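Local structure of EGF family domain-containing protein (Toxoplasma gondii, 4Z80) at residues D17-L28 with H335-P346. The protein binds a RON2L1 peptide as an apical membrane antigen (AMA4) and probably takes part in the moving junction during host-cell invasion. Sequence-based numbering, arbitrary orientation.
Sequences DRFNIPKNHVDL and HTRPDHETKCPP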
loop_
_atom_site.group_PDB
_atom_site.type_symbol
_atom_site.label_atom_id
_atom_site.label_comp_id
_atom_site.label_asym_id
_atom_site.label_seq_id
_atom_site.Cartn_x
_atom_site.Cartn_y
_atom_site.Cartn_z
ATOM N N ASP A 17 14.131 15.216 -12.322
ATOM C CA ASP A 17 12.801 15.478 -11.770
ATOM C C ASP A 17 12.288 14.279 -10.971
ATOM O O ASP A 17 11.531 14.448 -10.011
ATOM C CB ASP A 17 11.844 15.836 -12.918
ATOM C CG ASP A 17 10.429 16.145 -12.462
ATOM O OD1 ASP A 17 10.238 16.851 -11.452
ATOM O OD2 ASP A 17 9.498 15.694 -13.161
ATOM N N ARG A 18 12.727 13.068 -11.322
ATOM C CA ARG A 18 12.227 11.871 -10.650
ATOM C C ARG A 18 12.707 11.797 -9.194
ATOM O O ARG A 18 12.200 10.983 -8.418
ATOM C CB ARG A 18 12.630 10.594 -11.415
ATOM C CG ARG A 18 14.106 10.206 -11.309
ATOM C CD ARG A 18 14.490 9.131 -12.341
ATOM N NE ARG A 18 14.057 9.540 -13.672
ATOM C CZ ARG A 18 13.825 8.708 -14.686
ATOM N NH1 ARG A 18 14.005 7.402 -14.543
ATOM N NH2 ARG A 18 13.413 9.193 -15.846
ATOM N N PHE A 19 13.662 12.648 -8.825
ATOM C CA PHE A 19 14.203 12.651 -7.463
ATOM C C PHE A 19 13.649 13.814 -6.641
ATOM O O PHE A 19 14.033 13.982 -5.479
ATOM C CB PHE A 19 15.738 12.689 -7.494
ATOM C CG PHE A 19 16.344 11.512 -8.213
ATOM C CD1 PHE A 19 16.254 10.239 -7.681
ATOM C CD2 PHE A 19 16.964 11.682 -9.437
ATOM C CE1 PHE A 19 16.794 9.144 -8.356
ATOM C CE2 PHE A 19 17.504 10.595 -10.109
ATOM C CZ PHE A 19 17.415 9.332 -9.564
ATOM N N ASN A 20 12.724 14.589 -7.210
ATOM C CA ASN A 20 12.137 15.722 -6.486
ATOM C C ASN A 20 10.943 15.266 -5.658
ATOM O O ASN A 20 9.779 15.477 -6.016
ATOM C CB ASN A 20 11.727 16.846 -7.437
ATOM C CG ASN A 20 11.403 18.126 -6.705
ATOM O OD1 ASN A 20 11.230 18.114 -5.488
ATOM N ND2 ASN A 20 11.321 19.231 -7.431
ATOM N N ILE A 21 11.253 14.658 -4.523
ATOM C CA ILE A 21 10.258 13.946 -3.732
ATOM C C ILE A 21 9.179 14.868 -3.160
ATOM O O ILE A 21 8.005 14.559 -3.277
ATOM C CB ILE A 21 10.968 13.129 -2.625
ATOM C CG1 ILE A 21 11.685 11.937 -3.278
ATOM C CG2 ILE A 21 9.975 12.623 -1.564
ATOM C CD1 ILE A 21 12.582 11.158 -2.351
ATOM N N PRO A 22 9.552 16.021 -2.569
ATOM C CA PRO A 22 8.457 16.867 -2.064
ATOM C C PRO A 22 7.502 17.364 -3.150
ATOM O O PRO A 22 6.304 17.484 -2.905
ATOM C CB PRO A 22 9.201 18.034 -1.402
ATOM C CG PRO A 22 10.509 17.447 -0.995
ATOM C CD PRO A 22 10.866 16.540 -2.160
ATOM N N LYS A 23 8.013 17.628 -4.345
ATOM C CA LYS A 23 7.163 18.114 -5.431
ATOM C C LYS A 23 6.267 17.013 -6.012
ATOM O O LYS A 23 5.137 17.281 -6.419
ATOM C CB LYS A 23 8.027 18.715 -6.544
ATOM C CG LYS A 23 7.232 19.394 -7.663
ATOM C CD LYS A 23 8.162 20.038 -8.669
ATOM C CE LYS A 23 7.415 20.963 -9.618
ATOM N NZ LYS A 23 6.598 20.225 -10.617
ATOM N N ASN A 24 6.769 15.780 -6.047
ATOM C CA ASN A 24 6.114 14.711 -6.800
ATOM C C ASN A 24 5.428 13.643 -5.956
ATOM O O ASN A 24 4.546 12.958 -6.450
ATOM C CB ASN A 24 7.143 14.060 -7.725
ATOM C CG ASN A 24 7.656 15.032 -8.769
ATOM O OD1 ASN A 24 7.000 16.031 -9.065
ATOM N ND2 ASN A 24 8.822 14.761 -9.316
ATOM N N HIS A 25 5.810 13.529 -4.686
ATOM C CA HIS A 25 5.156 12.604 -3.770
ATOM C C HIS A 25 3.931 13.304 -3.203
ATOM O O HIS A 25 3.918 13.788 -2.062
ATOM C CB HIS A 25 6.118 12.161 -2.669
ATOM C CG HIS A 25 5.630 11.000 -1.862
ATOM N ND1 HIS A 25 5.320 9.782 -2.428
ATOM C CD2 HIS A 25 5.435 10.857 -0.531
ATOM C CE1 HIS A 25 4.938 8.945 -1.484
ATOM N NE2 HIS A 25 5.002 9.570 -0.322
ATOM N N VAL A 26 2.894 13.357 -4.027
ATOM C CA VAL A 26 1.752 14.202 -3.760
ATOM C C VAL A 26 0.553 13.401 -3.279
ATOM O O VAL A 26 0.550 12.169 -3.292
ATOM C CB VAL A 26 1.353 15.003 -5.015
ATOM C CG1 VAL A 26 2.522 15.828 -5.513
ATOM C CG2 VAL A 26 0.862 14.086 -6.124
ATOM N N ASP A 27 -0.461 14.136 -2.848
ATOM C CA ASP A 27 -1.743 13.573 -2.473
ATOM C C ASP A 27 -2.690 13.805 -3.628
ATOM O O ASP A 27 -3.150 14.925 -3.828
ATOM C CB ASP A 27 -2.278 14.239 -1.202
ATOM C CG ASP A 27 -3.611 13.664 -0.751
ATOM O OD1 ASP A 27 -3.757 12.425 -0.729
ATOM O OD2 ASP A 27 -4.510 14.458 -0.401
ATOM N N LEU A 28 -2.945 12.774 -4.420
ATOM C CA LEU A 28 -3.858 12.930 -5.536
ATOM C C LEU A 28 -5.126 12.135 -5.317
ATOM O O LEU A 28 -5.168 11.177 -4.535
ATOM C CB LEU A 28 -3.195 12.522 -6.854
ATOM C CG LEU A 28 -2.878 11.053 -7.149
ATOM C CD1 LEU A 28 -4.085 10.262 -7.653
ATOM C CD2 LEU A 28 -1.760 10.972 -8.184
ATOM N N HIS A 335 -3.610 5.755 -4.444
ATOM C CA HIS A 335 -3.454 6.891 -5.338
ATOM C C HIS A 335 -1.998 7.036 -5.789
ATOM O O HIS A 335 -1.359 8.067 -5.593
ATOM C CB HIS A 335 -3.951 8.161 -4.645
ATOM C CG HIS A 335 -5.423 8.156 -4.351
ATOM N ND1 HIS A 335 -5.935 7.947 -3.087
ATOM C CD2 HIS A 335 -6.492 8.347 -5.162
ATOM C CE1 HIS A 335 -7.256 8.007 -3.134
ATOM N NE2 HIS A 335 -7.618 8.244 -4.384
ATOM N N THR A 336 -1.481 5.981 -6.401
ATOM C CA THR A 336 -0.149 6.002 -6.976
ATOM C C THR A 336 -0.201 6.690 -8.342
ATOM O O THR A 336 -1.124 6.439 -9.120
ATOM C CB THR A 336 0.394 4.573 -7.103
ATOM O OG1 THR A 336 0.565 4.015 -5.790
ATOM C CG2 THR A 336 1.725 4.534 -7.833
ATOM N N ARG A 337 0.772 7.545 -8.640
ATOM C CA ARG A 337 0.742 8.303 -9.889
ATOM C C ARG A 337 1.232 7.408 -11.036
ATOM O O ARG A 337 2.186 6.649 -10.886
ATOM C CB ARG A 337 1.561 9.603 -9.779
ATOM C CG ARG A 337 3.039 9.478 -9.377
ATOM C CD ARG A 337 3.656 10.859 -9.133
ATOM N NE ARG A 337 3.462 11.729 -10.296
ATOM C CZ ARG A 337 3.419 13.057 -10.273
ATOM N NH1 ARG A 337 3.572 13.738 -9.143
ATOM N NH2 ARG A 337 3.226 13.715 -11.406
ATOM N N PRO A 338 0.538 7.469 -12.179
ATOM C CA PRO A 338 0.814 6.541 -13.279
ATOM C C PRO A 338 2.112 6.859 -14.010
ATOM O O PRO A 338 2.609 6.026 -14.777
ATOM C CB PRO A 338 -0.403 6.724 -14.197
ATOM C CG PRO A 338 -0.886 8.082 -13.919
ATOM C CD PRO A 338 -0.631 8.318 -12.454
ATOM N N ASP A 339 2.652 8.047 -13.761
ATOM C CA ASP A 339 3.924 8.472 -14.337
ATOM C C ASP A 339 5.064 8.293 -13.323
ATOM O O ASP A 339 6.077 8.974 -13.401
ATOM C CB ASP A 339 3.846 9.938 -14.799
ATOM C CG ASP A 339 3.327 10.871 -13.716
ATOM O OD1 ASP A 339 3.041 10.390 -12.598
ATOM O OD2 ASP A 339 3.215 12.084 -13.976
ATOM N N HIS A 340 4.912 7.363 -12.384
ATOM C CA HIS A 340 5.861 7.279 -11.276
ATOM C C HIS A 340 7.281 6.934 -11.725
ATOM O O HIS A 340 8.245 7.339 -11.085
ATOM C CB HIS A 340 5.371 6.272 -10.213
ATOM C CG HIS A 340 5.392 4.842 -10.658
ATOM N ND1 HIS A 340 6.471 4.008 -10.447
ATOM C CD2 HIS A 340 4.467 4.101 -11.314
ATOM C CE1 HIS A 340 6.205 2.813 -10.945
ATOM N NE2 HIS A 340 4.996 2.843 -11.477
ATOM N N GLU A 341 7.439 6.209 -12.826
ATOM C CA GLU A 341 8.787 5.881 -13.284
ATOM C C GLU A 341 9.616 7.115 -13.615
ATOM O O GLU A 341 10.841 7.088 -13.476
ATOM C CB GLU A 341 8.736 4.973 -14.508
ATOM C CG GLU A 341 8.182 3.601 -14.197
ATOM C CD GLU A 341 6.679 3.524 -14.345
ATOM O OE1 GLU A 341 6.014 4.586 -14.423
ATOM O OE2 GLU A 341 6.162 2.386 -14.397
ATOM N N THR A 342 8.963 8.196 -14.034
ATOM C CA THR A 342 9.680 9.410 -14.410
ATOM C C THR A 342 9.519 10.522 -13.383
ATOM O O THR A 342 10.150 11.564 -13.507
ATOM C CB THR A 342 9.220 9.951 -15.789
ATOM O OG1 THR A 342 7.809 10.204 -15.777
ATOM C CG2 THR A 342 9.551 8.954 -16.885
ATOM N N LYS A 343 8.691 10.291 -12.366
ATOM C CA LYS A 343 8.392 11.309 -11.355
ATOM C C LYS A 343 8.862 10.920 -9.957
ATOM O O LYS A 343 8.866 11.760 -9.049
ATOM C CB LYS A 343 6.886 11.597 -11.316
ATOM C CG LYS A 343 6.374 12.397 -12.502
ATOM C CD LYS A 343 6.784 13.863 -12.400
ATOM C CE LYS A 343 6.265 14.676 -13.558
ATOM N NZ LYS A 343 6.686 16.101 -13.425
ATOM N N CYS A 344 9.250 9.659 -9.787
ATOM C CA CYS A 344 9.599 9.112 -8.473
ATOM C C CYS A 344 10.915 8.354 -8.526
ATOM O O CYS A 344 11.324 7.902 -9.594
ATOM C CB CYS A 344 8.505 8.173 -7.969
ATOM S SG CYS A 344 6.869 8.878 -7.927
ATOM N N PRO A 345 11.575 8.182 -7.369
ATOM C CA PRO A 345 12.837 7.445 -7.387
ATOM C C PRO A 345 12.652 5.959 -7.679
ATOM O O PRO A 345 11.611 5.376 -7.365
ATOM C CB PRO A 345 13.391 7.655 -5.968
ATOM C CG PRO A 345 12.651 8.827 -5.435
ATOM C CD PRO A 345 11.302 8.763 -6.039
ATOM N N PRO A 346 13.670 5.336 -8.274
ATOM C CA PRO A 346 13.647 3.894 -8.509
ATOM C C PRO A 346 13.905 3.112 -7.224
ATOM O O PRO A 346 14.231 3.683 -6.181
ATOM C CB PRO A 346 14.779 3.705 -9.510
ATOM C CG PRO A 346 15.770 4.731 -9.088
ATOM C CD PRO A 346 14.951 5.931 -8.694
HETATM O O HOH W 1 7.696 17.843 -11.136
HETATM O O HOH W 2 12.203 11.795 -15.274
HETATM O O HOH W 3 3.567 16.654 -8.821
HETATM O O HOH W 4 4.750 17.036 -11.318
HETATM O O HOH W 5 -1.378 10.043 -3.621
#
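In this AMA-family ectodomain, segment 17-28, with its short helix 21-24, packs against 335-346, in which a type I turn from Arg337 to His340 leads into helix 340-343. At the centre Arg337 and Lys343 converge on Asn24. The NH1 of Arg337 donates to Asn24 O at 3.0 Å, in the carbonyl plane and on a lone pair. The same guanidinium grips Asp339 side-on, NE to OD1 and NH2 to OD2; these in-plane bonds fix the rotation of the group, and Lys343 CB packs over one face. Asn24 ND2 in turn gives a weak, bent bond to Lys343 O (3.0 Å) and a weak but straight one to Asp17 OD1.

The Lys343 chain turns at chi2 (-74°) and then runs extended, carrying NZ to the syn side of Asp17 OD2 for a 2.9 Å salt bridge. Water 1 ties Asp17 OD1, Asn24 OD1 and both lysine amines, Lys23 NZ and Lys343 NZ, into one cluster.

Next to this cluster, Glu341 O sits over one face of the Arg18 guanidinium, and water 2 links Arg18 NH2 to Thr342 O; Arg18 NE itself turns back to Tyr15 O. Pro345 CG meets Ile21 CD1 (3.9 Å) and Pro346 CD approaches Phe19 CE1 (3.7 Å), beside Thr447 of strand 443-447. At the far end Leu28 O stands 2.9 Å above the ring plane of His335, whose NE2 is hydrogen-bonded to Glu177; Leu28 CD1 rests on His335 CB, and water 5 joins Val26 O to His335 O.

The disulfide from Cys344 to Cys95 ties this connection covalently to a third part of the chain. Water 1 accepts from both Lys23 NZ and Lys343 NZ, 5.0 Å apart, and the Asp17 carboxylate paired with Lys343 probably eases their repulsion; Asp339 would similarly offset the charge of the buried Arg337.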